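Local coordinates for protein probable oxidoreductase (PDB 4B7C) that probably acts as an NADP-dependent oxidoreductase of the medium-chain dehydrogenase/reductase family, although its substrate is not established, at residues L127-M132 with K292-W297; F139-V144 with V221-V226; M278-M281 with R286-E289; R306-E311 with L320-S325. One frame throughout, in Å; residues are numbered along the deposited sequence.

Interaction 1 (L127-M132 with K292-W297); sequences LSALGM and KEMATW
M294 of helix 287-299 reaches the turn at A129 and L130, and following its side chain outward accounts for most of the contact. M294 CB lies 3.9 Å from L130 CD2. With CG anti to the backbone N (chi1 -179°), the next carbon is carried to the turn, where M294 CG stands 3.4 Å from A129 O and 3.7 Å from L130 CD2. Beyond CG the chain bends twice instead of running on, so it curls past the carbonyl: M294 SD is 4.0 Å from A129 O and M294 CE 4.1 Å. The sulfur also comes within loose van der Waals range of A129 CB, at 4.5 Å.

L130 supplies the other partner with a single branch. Its CD2 passes obliquely over the M294 chain and also reaches the helix backbone and the methyl of A295, with L130 CD2 to A295 CB at 4.3 Å. A129 and L130 occupy the two central positions of a type I beta turn, closed by the hydrogen bond from G131 N to S128 O (2.9 Å); G131 then serves as N-cap of helix 132-145. The turn thus presents one carbonyl and one leucine methyl to helix 287-299. Beyond them, M294 also packs on V165 and I169 of helix 161-172.

No hydrogen bond crosses between the two segments. Apolar carbon and sulfur therefore do the joining, and A129 O, a polar atom at the interface, meets the M294 chain and no donor from that helix segment, implying cohesion by dispersion and burial.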
loop_
_atom_site.group_PDB
_atom_site.type_symbol
_atom_site.label_atom_id
_atom_site.label_comp_id
_atom_site.label_asym_id
_atom_site.label_seq_id
_atom_site.Cartn_x
_atom_site.Cartn_y
_atom_site.Cartn_z
ATOM N N LEU B 127 29.450 -4.359 -5.712
ATOM C CA LEU B 127 28.728 -3.315 -4.973
ATOM C C LEU B 127 27.598 -2.728 -5.794
ATOM O O LEU B 127 26.882 -1.855 -5.314
ATOM C CB LEU B 127 29.673 -2.192 -4.567
ATOM C CG LEU B 127 30.753 -2.575 -3.588
ATOM C CD1 LEU B 127 31.616 -1.341 -3.338
ATOM C CD2 LEU B 127 30.122 -3.102 -2.314
ATOM N N SER B 128 27.464 -3.169 -7.041
ATOM C CA SER B 128 26.459 -2.625 -7.939
ATOM C C SER B 128 25.522 -3.725 -8.410
ATOM O O SER B 128 24.746 -4.250 -7.614
ATOM C CB SER B 128 27.088 -1.854 -9.115
ATOM O OG SER B 128 27.914 -2.682 -9.896
ATOM N N ALA B 129 25.603 -4.094 -9.686
ATOM C CA ALA B 129 24.693 -5.093 -10.256
ATOM C C ALA B 129 24.795 -6.450 -9.550
ATOM O O ALA B 129 23.788 -7.169 -9.406
ATOM C CB ALA B 129 24.944 -5.242 -11.746
ATOM N N LEU B 130 26.001 -6.785 -9.084
ATOM C CA LEU B 130 26.228 -8.042 -8.344
ATOM C C LEU B 130 26.345 -7.783 -6.841
ATOM O O LEU B 130 26.872 -8.602 -6.078
ATOM C CB LEU B 130 27.490 -8.761 -8.855
ATOM C CG LEU B 130 27.359 -9.319 -10.279
ATOM C CD1 LEU B 130 28.718 -9.825 -10.815
ATOM C CD2 LEU B 130 26.289 -10.392 -10.404
ATOM N N GLY B 131 25.866 -6.615 -6.422
ATOM C CA GLY B 131 25.800 -6.230 -5.023
ATOM C C GLY B 131 24.372 -5.910 -4.576
ATOM O O GLY B 131 23.398 -6.347 -5.182
ATOM N N MET B 132 24.255 -5.123 -3.516
ATOM C CA MET B 132 22.966 -4.856 -2.883
ATOM C C MET B 132 22.027 -4.031 -3.753
ATOM O O MET B 132 20.822 -4.206 -3.689
ATOM C CB MET B 132 23.141 -4.202 -1.504
ATOM C CG MET B 132 23.667 -5.151 -0.421
ATOM S SD MET B 132 22.809 -6.729 -0.256
ATOM C CE MET B 132 23.754 -7.786 -1.350
ATOM N N LYS B 292 23.724 -15.559 -9.469
ATOM C CA LYS B 292 24.037 -16.458 -10.584
ATOM C C LYS B 292 23.305 -16.010 -11.850
ATOM O O LYS B 292 23.904 -15.941 -12.913
ATOM C CB LYS B 292 23.678 -17.911 -10.239
ATOM C CG LYS B 292 24.088 -18.939 -11.291
ATOM C CD LYS B 292 23.551 -20.331 -10.957
ATOM C CE LYS B 292 23.669 -21.286 -12.141
ATOM N NZ LYS B 292 22.856 -22.521 -11.965
ATOM N N GLU B 293 22.012 -15.725 -11.736
ATOM C CA GLU B 293 21.239 -15.296 -12.898
ATOM C C GLU B 293 21.710 -13.934 -13.407
ATOM O O GLU B 293 21.892 -13.750 -14.605
ATOM C CB GLU B 293 19.740 -15.255 -12.629
ATOM C CG GLU B 293 18.958 -14.844 -13.869
ATOM C CD GLU B 293 17.494 -15.230 -13.826
ATOM O OE1 GLU B 293 16.810 -14.873 -12.850
ATOM O OE2 GLU B 293 17.018 -15.853 -14.795
ATOM N N MET B 294 21.919 -12.997 -12.488
ATOM C CA MET B 294 22.422 -11.660 -12.836
ATOM C C MET B 294 23.756 -11.750 -13.587
ATOM O O MET B 294 23.959 -11.069 -14.583
ATOM C CB MET B 294 22.596 -10.797 -11.583
ATOM C CG MET B 294 23.094 -9.379 -11.852
ATOM S SD MET B 294 21.868 -8.357 -12.729
ATOM C CE MET B 294 20.559 -8.427 -11.504
ATOM N N ALA B 295 24.652 -12.596 -13.096
ATOM C CA ALA B 295 25.968 -12.808 -13.723
ATOM C C ALA B 295 25.853 -13.270 -15.183
ATOM O O ALA B 295 26.611 -12.823 -16.037
ATOM C CB ALA B 295 26.803 -13.806 -12.918
ATOM N N THR B 296 24.911 -14.159 -15.469
ATOM C CA THR B 296 24.715 -14.644 -16.842
ATOM C C THR B 296 24.139 -13.538 -17.746
ATOM O O THR B 296 24.527 -13.411 -18.905
ATOM C CB THR B 296 23.827 -15.902 -16.905
ATOM O OG1 THR B 296 22.483 -15.566 -16.556
ATOM C CG2 THR B 296 24.341 -16.960 -15.949
ATOM N N TRP B 297 23.221 -12.740 -17.216
ATOM C CA TRP B 297 22.668 -11.613 -17.979
ATOM C C TRP B 297 23.760 -10.650 -18.350
ATOM O O TRP B 297 23.829 -10.173 -19.484
ATOM C CB TRP B 297 21.581 -10.874 -17.198
ATOM C CG TRP B 297 20.239 -11.584 -17.150
ATOM C CD1 TRP B 297 19.708 -12.485 -18.071
ATOM C CD2 TRP B 297 19.199 -11.434 -16.135
ATOM N NE1 TRP B 297 18.459 -12.908 -17.695
ATOM C CE2 TRP B 297 18.089 -12.311 -16.549
ATOM C CE3 TRP B 297 19.084 -10.700 -14.960
ATOM C CZ2 TRP B 297 16.933 -12.433 -15.805
ATOM C CZ3 TRP B 297 17.907 -10.832 -14.224
ATOM C CH2 TRP B 297 16.858 -11.675 -14.636
#

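Interaction 2 (F139-V144 with V221-V226); sequences FALLDV and VFFDNV
The F223 ring packs against A140 and L141, with L141 at its edge, and the close packing is concentrated there. A140 CB sits 3.7 Å from F223 CE2 and 3.8 Å from F223 CZ, approaching obliquely to the ring. L141 arrives in the ring plane, with L141 N 3.7 Å and L141 CB 4.0 Å from F223 CE2. The phenyl group is directed at the helix because its CG lies anti to the backbone N (chi1 -165°).

The looser part lies toward the start of 221-226, where L141 CD1 and V221 CG1 are 4.3 Å apart and form a single methyl contact. All four touching residues are buried, so this looseness is not solvent exposure; the partly exposed L142 and D143 occupy another side of the helix. Where the strand ends, V226 N reaches D224 OD1 at 3.0 Å from above the carboxylate plane, closing an Asx turn.

The axes of 139-144 and 221-224 approach to 9.7 Å at closest, at 148°, roughly antiparallel. Helix 132-145 thereby covers a central strand of the six-stranded parallel Rossmann sheet, beside helix 161-172, whose V162 and A166 pack on F223 and whose I169 packs on L141.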
loop_
_atom_site.group_PDB
_atom_site.type_symbol
_atom_site.label_atom_id
_atom_site.label_comp_id
_atom_site.label_asym_id
_atom_site.label_seq_id
_atom_site.Cartn_x
_atom_site.Cartn_y
_atom_site.Cartn_z
ATOM N N PHE B 139 15.189 -8.624 -6.661
ATOM C CA PHE B 139 14.159 -9.195 -5.787
ATOM C C PHE B 139 12.918 -8.303 -5.667
ATOM O O PHE B 139 11.800 -8.797 -5.689
ATOM C CB PHE B 139 14.735 -9.583 -4.422
ATOM C CG PHE B 139 15.653 -10.764 -4.496
ATOM C CD1 PHE B 139 15.153 -12.013 -4.793
ATOM C CD2 PHE B 139 17.015 -10.615 -4.319
ATOM C CE1 PHE B 139 15.997 -13.104 -4.906
ATOM C CE2 PHE B 139 17.868 -11.701 -4.438
ATOM C CZ PHE B 139 17.359 -12.945 -4.729
ATOM N N ALA B 140 13.121 -7.002 -5.574
ATOM C CA ALA B 140 11.997 -6.056 -5.481
ATOM C C ALA B 140 11.110 -6.139 -6.718
ATOM O O ALA B 140 9.890 -6.284 -6.613
ATOM C CB ALA B 140 12.499 -4.649 -5.260
ATOM N N LEU B 141 11.725 -6.105 -7.899
ATOM C CA LEU B 141 10.953 -6.181 -9.141
ATOM C C LEU B 141 10.273 -7.520 -9.298
ATOM O O LEU B 141 9.068 -7.591 -9.491
ATOM C CB LEU B 141 11.826 -5.913 -10.382
ATOM C CG LEU B 141 11.060 -5.979 -11.716
ATOM C CD1 LEU B 141 10.056 -4.829 -11.789
ATOM C CD2 LEU B 141 11.994 -5.942 -12.925
ATOM N N LEU B 142 11.050 -8.586 -9.214
ATOM C CA LEU B 142 10.551 -9.917 -9.556
ATOM C C LEU B 142 9.670 -10.563 -8.486
ATOM O O LEU B 142 8.675 -11.218 -8.806
ATOM C CB LEU B 142 11.712 -10.854 -9.906
ATOM C CG LEU B 142 12.586 -10.413 -11.093
ATOM C CD1 LEU B 142 13.742 -11.392 -11.299
ATOM C CD2 LEU B 142 11.753 -10.257 -12.360
ATOM N N ASP B 143 10.037 -10.400 -7.221
ATOM C CA ASP B 143 9.262 -11.028 -6.139
ATOM C C ASP B 143 8.061 -10.182 -5.689
ATOM O O ASP B 143 7.010 -10.718 -5.389
ATOM C CB ASP B 143 10.142 -11.361 -4.937
ATOM C CG ASP B 143 9.423 -12.243 -3.930
ATOM O OD1 ASP B 143 9.095 -13.395 -4.288
ATOM O OD2 ASP B 143 9.179 -11.764 -2.799
ATOM N N VAL B 144 8.217 -8.864 -5.669
ATOM C CA VAL B 144 7.143 -7.968 -5.218
ATOM C C VAL B 144 6.351 -7.356 -6.391
ATOM O O VAL B 144 5.114 -7.369 -6.403
ATOM C CB VAL B 144 7.705 -6.862 -4.308
ATOM C CG1 VAL B 144 6.585 -6.021 -3.705
ATOM C CG2 VAL B 144 8.582 -7.477 -3.225
ATOM N N VAL B 221 3.227 -1.836 -13.071
ATOM C CA VAL B 221 4.202 -1.915 -11.982
ATOM C C VAL B 221 4.913 -0.597 -11.856
ATOM O O VAL B 221 5.431 -0.065 -12.846
ATOM C CB VAL B 221 5.254 -3.017 -12.189
ATOM C CG1 VAL B 221 6.276 -2.981 -11.059
ATOM C CG2 VAL B 221 4.594 -4.378 -12.289
ATOM N N PHE B 222 4.915 -0.057 -10.650
ATOM C CA PHE B 222 5.728 1.103 -10.335
ATOM C C PHE B 222 6.810 0.712 -9.337
ATOM O O PHE B 222 6.536 0.308 -8.196
ATOM C CB PHE B 222 4.893 2.271 -9.808
ATOM C CG PHE B 222 5.700 3.491 -9.459
ATOM C CD1 PHE B 222 6.698 3.958 -10.312
ATOM C CD2 PHE B 222 5.469 4.187 -8.289
ATOM C CE1 PHE B 222 7.436 5.078 -9.994
ATOM C CE2 PHE B 222 6.201 5.314 -7.967
ATOM C CZ PHE B 222 7.193 5.756 -8.817
ATOM N N PHE B 223 8.050 0.838 -9.792
ATOM C CA PHE B 223 9.235 0.601 -8.975
ATOM C C PHE B 223 9.673 1.943 -8.448
ATOM O O PHE B 223 10.233 2.761 -9.192
ATOM C CB PHE B 223 10.344 -0.059 -9.828
ATOM C CG PHE B 223 11.473 -0.668 -9.028
ATOM C CD1 PHE B 223 12.321 0.112 -8.273
ATOM C CD2 PHE B 223 11.706 -2.035 -9.067
ATOM C CE1 PHE B 223 13.358 -0.456 -7.549
ATOM C CE2 PHE B 223 12.745 -2.606 -8.348
ATOM C CZ PHE B 223 13.556 -1.822 -7.577
ATOM N N ASP B 224 9.472 2.165 -7.152
ATOM C CA ASP B 224 9.715 3.480 -6.543
ATOM C C ASP B 224 10.967 3.556 -5.684
ATOM O O ASP B 224 11.092 2.875 -4.658
ATOM C CB ASP B 224 8.509 3.943 -5.709
ATOM C CG ASP B 224 8.593 5.421 -5.328
ATOM O OD1 ASP B 224 9.356 6.187 -5.965
ATOM O OD2 ASP B 224 7.872 5.844 -4.407
ATOM N N ASN B 225 11.897 4.398 -6.126
ATOM C CA ASN B 225 13.131 4.687 -5.390
ATOM C C ASN B 225 13.163 6.077 -4.793
ATOM O O ASN B 225 14.068 6.401 -4.043
ATOM C CB ASN B 225 14.351 4.537 -6.314
ATOM C CG ASN B 225 14.531 3.120 -6.798
ATOM O OD1 ASN B 225 14.747 2.212 -5.991
ATOM N ND2 ASN B 225 14.411 2.912 -8.111
ATOM N N VAL B 226 12.191 6.914 -5.152
ATOM C CA VAL B 226 12.285 8.351 -4.844
ATOM C C VAL B 226 11.137 8.903 -4.006
ATOM O O VAL B 226 11.344 9.766 -3.160
ATOM C CB VAL B 226 12.434 9.191 -6.144
ATOM C CG1 VAL B 226 13.574 8.642 -6.997
ATOM C CG2 VAL B 226 11.145 9.200 -6.942
#

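Interaction 3 (M278-M281 with R286-E289)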
loop_
_atom_site.group_PDB
_atom_site.type_symbol
_atom_site.label_atom_id
_atom_site.label_comp_id
_atom_site.label_asym_id
_atom_site.label_seq_id
_atom_site.Cartn_x
_atom_site.Cartn_y
_atom_site.Cartn_z
ATOM N N MET B 278 9.871 -3.355 0.602
ATOM C CA MET B 278 10.836 -4.458 0.672
ATOM C C MET B 278 12.210 -3.965 1.073
ATOM O O MET B 278 12.550 -2.785 0.889
ATOM C CB MET B 278 10.920 -5.236 -0.650
ATOM C CG MET B 278 11.663 -4.522 -1.784
ATOM S SD MET B 278 13.467 -4.539 -1.652
ATOM C CE MET B 278 13.825 -6.249 -2.007
ATOM N N VAL B 279 12.988 -4.888 1.623
ATOM C CA VAL B 279 14.372 -4.644 2.016
ATOM C C VAL B 279 15.213 -5.847 1.552
ATOM O O VAL B 279 14.819 -6.999 1.761
ATOM C CB VAL B 279 14.454 -4.438 3.545
ATOM C CG1 VAL B 279 15.814 -4.781 4.086
ATOM C CG2 VAL B 279 14.136 -2.990 3.897
ATOM N N VAL B 280 16.327 -5.581 0.866
ATOM C CA VAL B 280 17.062 -6.647 0.146
ATOM C C VAL B 280 17.597 -7.736 1.081
ATOM O O VAL B 280 17.643 -8.900 0.715
ATOM C CB VAL B 280 18.211 -6.078 -0.747
ATOM C CG1 VAL B 280 19.286 -5.417 0.092
ATOM C CG2 VAL B 280 18.829 -7.174 -1.605
ATOM N N MET B 281 17.959 -7.369 2.299
ATOM C CA MET B 281 18.508 -8.357 3.242
ATOM C C MET B 281 17.532 -9.473 3.607
ATOM O O MET B 281 17.949 -10.561 3.995
ATOM C CB MET B 281 18.998 -7.677 4.509
ATOM C CG MET B 281 17.847 -7.434 5.570
ATOM S SD MET B 281 17.844 -5.981 6.737
ATOM C CE MET B 281 18.811 -6.640 8.100
ATOM N N ARG B 286 18.432 -16.276 -0.764
ATOM C CA ARG B 286 18.246 -16.469 -2.200
ATOM C C ARG B 286 19.298 -15.735 -3.029
ATOM O O ARG B 286 19.252 -15.776 -4.246
ATOM C CB ARG B 286 16.837 -16.046 -2.606
ATOM C CG ARG B 286 15.765 -16.991 -2.071
ATOM C CD ARG B 286 14.369 -16.403 -2.198
ATOM N NE ARG B 286 13.974 -16.226 -3.600
ATOM C CZ ARG B 286 12.811 -15.730 -4.031
ATOM N NH1 ARG B 286 11.872 -15.334 -3.177
ATOM N NH2 ARG B 286 12.578 -15.629 -5.335
ATOM N N PHE B 287 20.251 -15.088 -2.363
ATOM C CA PHE B 287 21.319 -14.369 -3.063
ATOM C C PHE B 287 22.082 -15.226 -4.092
ATOM O O PHE B 287 22.270 -14.786 -5.214
ATOM C CB PHE B 287 22.317 -13.728 -2.094
ATOM C CG PHE B 287 21.800 -12.497 -1.383
ATOM C CD1 PHE B 287 20.574 -11.917 -1.713
ATOM C CD2 PHE B 287 22.567 -11.908 -0.383
ATOM C CE1 PHE B 287 20.131 -10.780 -1.056
ATOM C CE2 PHE B 287 22.132 -10.768 0.275
ATOM C CZ PHE B 287 20.908 -10.208 -0.058
ATOM N N PRO B 288 22.480 -16.453 -3.732
ATOM C CA PRO B 288 23.229 -17.250 -4.715
ATOM C C PRO B 288 22.535 -17.447 -6.057
ATOM O O PRO B 288 23.172 -17.285 -7.094
ATOM C CB PRO B 288 23.427 -18.594 -4.005
ATOM C CG PRO B 288 23.421 -18.239 -2.558
ATOM C CD PRO B 288 22.360 -17.161 -2.446
ATOM N N GLU B 289 21.244 -17.757 -6.053
ATOM C CA GLU B 289 20.527 -17.954 -7.331
ATOM C C GLU B 289 20.327 -16.628 -8.055
ATOM O O GLU B 289 20.433 -16.565 -9.269
ATOM C CB GLU B 289 19.206 -18.723 -7.206
ATOM C CG GLU B 289 18.319 -18.348 -6.066
ATOM C CD GLU B 289 18.588 -19.475 -5.074
ATOM O OE1 GLU B 289 19.572 -19.442 -4.325
ATOM O OE2 GLU B 289 17.923 -20.534 -5.218
#
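M281 and F287 mark the closest backbone approach, with CA atoms 9.2 Å apart, so the two segments are bridged by a side chain without any backbone pairing. That side chain is F287, placed with CG beside its own backbone N and anti to the carbonyl carbon (chi1 -74°), which brings the ring to V280.

The ring meets V280 in two ways. V280 O lies at the ring edge, near its plane, 3.6 Å from F287 CE1, a placement consistent with a weak C-H to oxygen attraction. V280 CG2, the branch anti to the valine N, packs 3.9 Å from the same F287 CE1 and 4.0 Å from F287 CZ, the two side chains being roughly perpendicular. M281 adds only a marginal touch, its CA 4.5 Å from F287 CZ. No hydrogen bond joins the segments. Next to V280, V279 packs on R272 of the second subunit.

V280 and M281 lie in the short 3-10 piece between strand 274-277, the last of the parallel sheet, and helix 287-299, so the contact folds the beginning of that helix back on its approach loop. V280 also rests on M132, M135 and T136 of helix 132-145.

Interaction 4 (R306-E311 with L320-S325)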
loop_
_atom_site.group_PDB
_atom_site.type_symbol
_atom_site.label_atom_id
_atom_site.label_comp_id
_atom_site.label_asym_id
_atom_site.label_seq_id
_atom_site.Cartn_x
_atom_site.Cartn_y
_atom_site.Cartn_z
ATOM N N ARG B 306 27.040 0.178 -14.772
ATOM C CA ARG B 306 28.019 1.278 -14.697
ATOM C C ARG B 306 28.347 1.647 -13.255
ATOM O O ARG B 306 27.458 1.890 -12.435
ATOM C CB ARG B 306 27.625 2.559 -15.473
ATOM C CG ARG B 306 26.286 3.171 -15.110
ATOM C CD ARG B 306 25.908 4.291 -16.081
ATOM N NE ARG B 306 27.016 5.217 -16.371
ATOM C CZ ARG B 306 26.849 6.466 -16.789
ATOM N NH1 ARG B 306 25.627 6.955 -16.956
ATOM N NH2 ARG B 306 27.914 7.232 -17.020
ATOM N N GLU B 307 29.640 1.742 -12.973
ATOM C CA GLU B 307 30.112 2.221 -11.684
ATOM C C GLU B 307 30.885 3.528 -11.834
ATOM O O GLU B 307 31.694 3.693 -12.745
ATOM C CB GLU B 307 30.987 1.180 -10.994
ATOM C CG GLU B 307 30.258 -0.117 -10.659
ATOM C CD GLU B 307 30.175 -1.075 -11.833
ATOM O OE1 GLU B 307 31.080 -1.041 -12.687
ATOM O OE2 GLU B 307 29.202 -1.852 -11.914
ATOM N N ASP B 308 30.599 4.465 -10.941
ATOM C CA ASP B 308 31.339 5.720 -10.857
ATOM C C ASP B 308 32.309 5.622 -9.689
ATOM O O ASP B 308 31.910 5.738 -8.525
ATOM C CB ASP B 308 30.375 6.909 -10.679
ATOM C CG ASP B 308 31.090 8.252 -10.649
ATOM O OD1 ASP B 308 32.209 8.361 -11.196
ATOM O OD2 ASP B 308 30.516 9.211 -10.074
ATOM N N ILE B 309 33.585 5.426 -10.009
ATOM C CA ILE B 309 34.610 5.172 -8.999
ATOM C C ILE B 309 35.421 6.414 -8.667
ATOM O O ILE B 309 36.084 6.991 -9.528
ATOM C CB ILE B 309 35.560 4.042 -9.429
ATOM C CG1 ILE B 309 34.785 2.731 -9.506
ATOM C CG2 ILE B 309 36.698 3.883 -8.423
ATOM C CD1 ILE B 309 35.471 1.672 -10.357
ATOM N N VAL B 310 35.327 6.837 -7.413
ATOM C CA VAL B 310 36.083 7.976 -6.897
ATOM C C VAL B 310 37.119 7.448 -5.926
ATOM O O VAL B 310 36.831 6.542 -5.137
ATOM C CB VAL B 310 35.189 8.994 -6.152
ATOM C CG1 VAL B 310 36.037 10.031 -5.423
ATOM C CG2 VAL B 310 34.193 9.640 -7.108
ATOM N N GLU B 311 38.316 8.022 -5.981
ATOM C CA GLU B 311 39.448 7.494 -5.227
ATOM C C GLU B 311 39.742 8.277 -3.969
ATOM O O GLU B 311 39.691 9.509 -3.959
ATOM C CB GLU B 311 40.699 7.424 -6.104
ATOM C CG GLU B 311 40.562 6.443 -7.267
ATOM C CD GLU B 311 41.883 6.139 -7.955
ATOM O OE1 GLU B 311 42.876 6.024 -7.225
ATOM O OE2 GLU B 311 41.938 5.988 -9.205
ATOM N N LEU B 320 30.252 11.854 -0.822
ATOM C CA LEU B 320 28.881 11.560 -0.386
ATOM C C LEU B 320 27.833 12.570 -0.886
ATOM O O LEU B 320 26.718 12.182 -1.232
ATOM C CB LEU B 320 28.812 11.466 1.145
ATOM C CG LEU B 320 27.480 10.926 1.709
ATOM C CD1 LEU B 320 27.107 9.572 1.113
ATOM C CD2 LEU B 320 27.457 10.833 3.226
ATOM N N LEU B 321 28.194 13.855 -0.904
ATOM C CA LEU B 321 27.298 14.926 -1.388
ATOM C C LEU B 321 26.955 14.787 -2.856
ATOM O O LEU B 321 25.841 15.126 -3.265
ATOM C CB LEU B 321 27.905 16.306 -1.157
ATOM C CG LEU B 321 27.998 16.643 0.336
ATOM C CD1 LEU B 321 28.410 18.084 0.577
ATOM C CD2 LEU B 321 26.698 16.343 1.072
ATOM N N LYS B 322 27.893 14.244 -3.631
ATOM C CA LYS B 322 27.702 14.012 -5.062
ATOM C C LYS B 322 26.514 13.102 -5.328
ATOM O O LYS B 322 25.921 13.114 -6.413
ATOM C CB LYS B 322 28.984 13.405 -5.650
ATOM C CG LYS B 322 28.968 13.105 -7.139
ATOM C CD LYS B 322 30.309 12.540 -7.613
ATOM C CE LYS B 322 30.389 12.407 -9.126
ATOM N NZ LYS B 322 31.649 11.692 -9.511
ATOM N N LEU B 323 26.185 12.289 -4.331
ATOM C CA LEU B 323 25.059 11.374 -4.396
ATOM C C LEU B 323 23.730 12.125 -4.505
ATOM O O LEU B 323 22.794 11.660 -5.157
ATOM C CB LEU B 323 25.055 10.497 -3.144
ATOM C CG LEU B 323 24.655 9.030 -3.325
ATOM C CD1 LEU B 323 25.080 8.438 -4.659
ATOM C CD2 LEU B 323 25.239 8.213 -2.181
ATOM N N PHE B 324 23.661 13.297 -3.884
ATOM C CA PHE B 324 22.428 14.094 -3.876
ATOM C C PHE B 324 22.445 15.296 -4.802
ATOM O O PHE B 324 21.646 16.217 -4.636
ATOM C CB PHE B 324 22.108 14.580 -2.475
ATOM C CG PHE B 324 22.076 13.490 -1.445
ATOM C CD1 PHE B 324 20.999 12.609 -1.369
ATOM C CD2 PHE B 324 23.112 13.353 -0.544
ATOM C CE1 PHE B 324 20.973 11.610 -0.407
ATOM C CE2 PHE B 324 23.093 12.358 0.416
ATOM C CZ PHE B 324 22.025 11.481 0.482
ATOM N N SER B 325 23.324 15.275 -5.792
ATOM C CA SER B 325 23.481 16.386 -6.699
ATOM C C SER B 325 22.930 16.054 -8.088
ATOM O O SER B 325 22.956 16.906 -8.968
ATOM C CB SER B 325 24.953 16.790 -6.710
ATOM O OG SER B 325 25.768 16.035 -7.549
#
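D308 and K322 approach from opposite directions across a beta-alpha-beta unit, in which strand 307-311 leads through helix 316-321 to the parallel strand 331-335. K322 has CG anti to its backbone N (chi1 -180°) and stays extended beyond it, which spends the full reach of the lysine on the gap; the nearest CA atoms of the two segments, those of V310 and L320, are still 10.3 Å apart. D308 also holds CG anti to the backbone N (chi1 -177°) and projects its carboxylate from the strand to meet the ammonium group.

The union is a salt bridge through one oxygen: K322 NZ donates to D308 OD2 at 2.8 Å, and OD2 accepts with its syn lone pair, on the side of the other oxygen. D308 OD1 remains 3.8 Å from K322 NZ, too far for an evenly shared grip. K322 CE follows the nitrogen in, 3.3 Å from D308 OD2.

V310, two residues further along, points from the strand to the same side as D308, and the lysine chain passes it at a slant. Strand 331-335 lies alongside, its L332 packing on D308, V310 and L323. The contact is at the surface, and solvent would be expected to weaken the ion pair's contribution. From the 306-311 segment, V310 CG2 comes to 4.1 Å of K322 NZ.

From the N terminus, interaction 1 opens at 127-132 and closes only at 292-297, enclosing both interaction 2, which runs from 139-144 to 221-226, and then the short loop of interaction 3. Those two follow in series, and interaction 4 opens after interaction 1 has closed; none cross. The enclosed contacts tie helices 132-145 and 287-299 to the Rossmann sheet and its exit loop. M132 touches F287 and V280, linking interactions 1 and 3, while F139 against R286 and F287 and A140 against M278 link 2 and 3. Interaction 4 ties strand 307-311 of the mixed sheet to the end of its crossover helix and meets interaction 1 through a probable S128-E307 hydrogen bond.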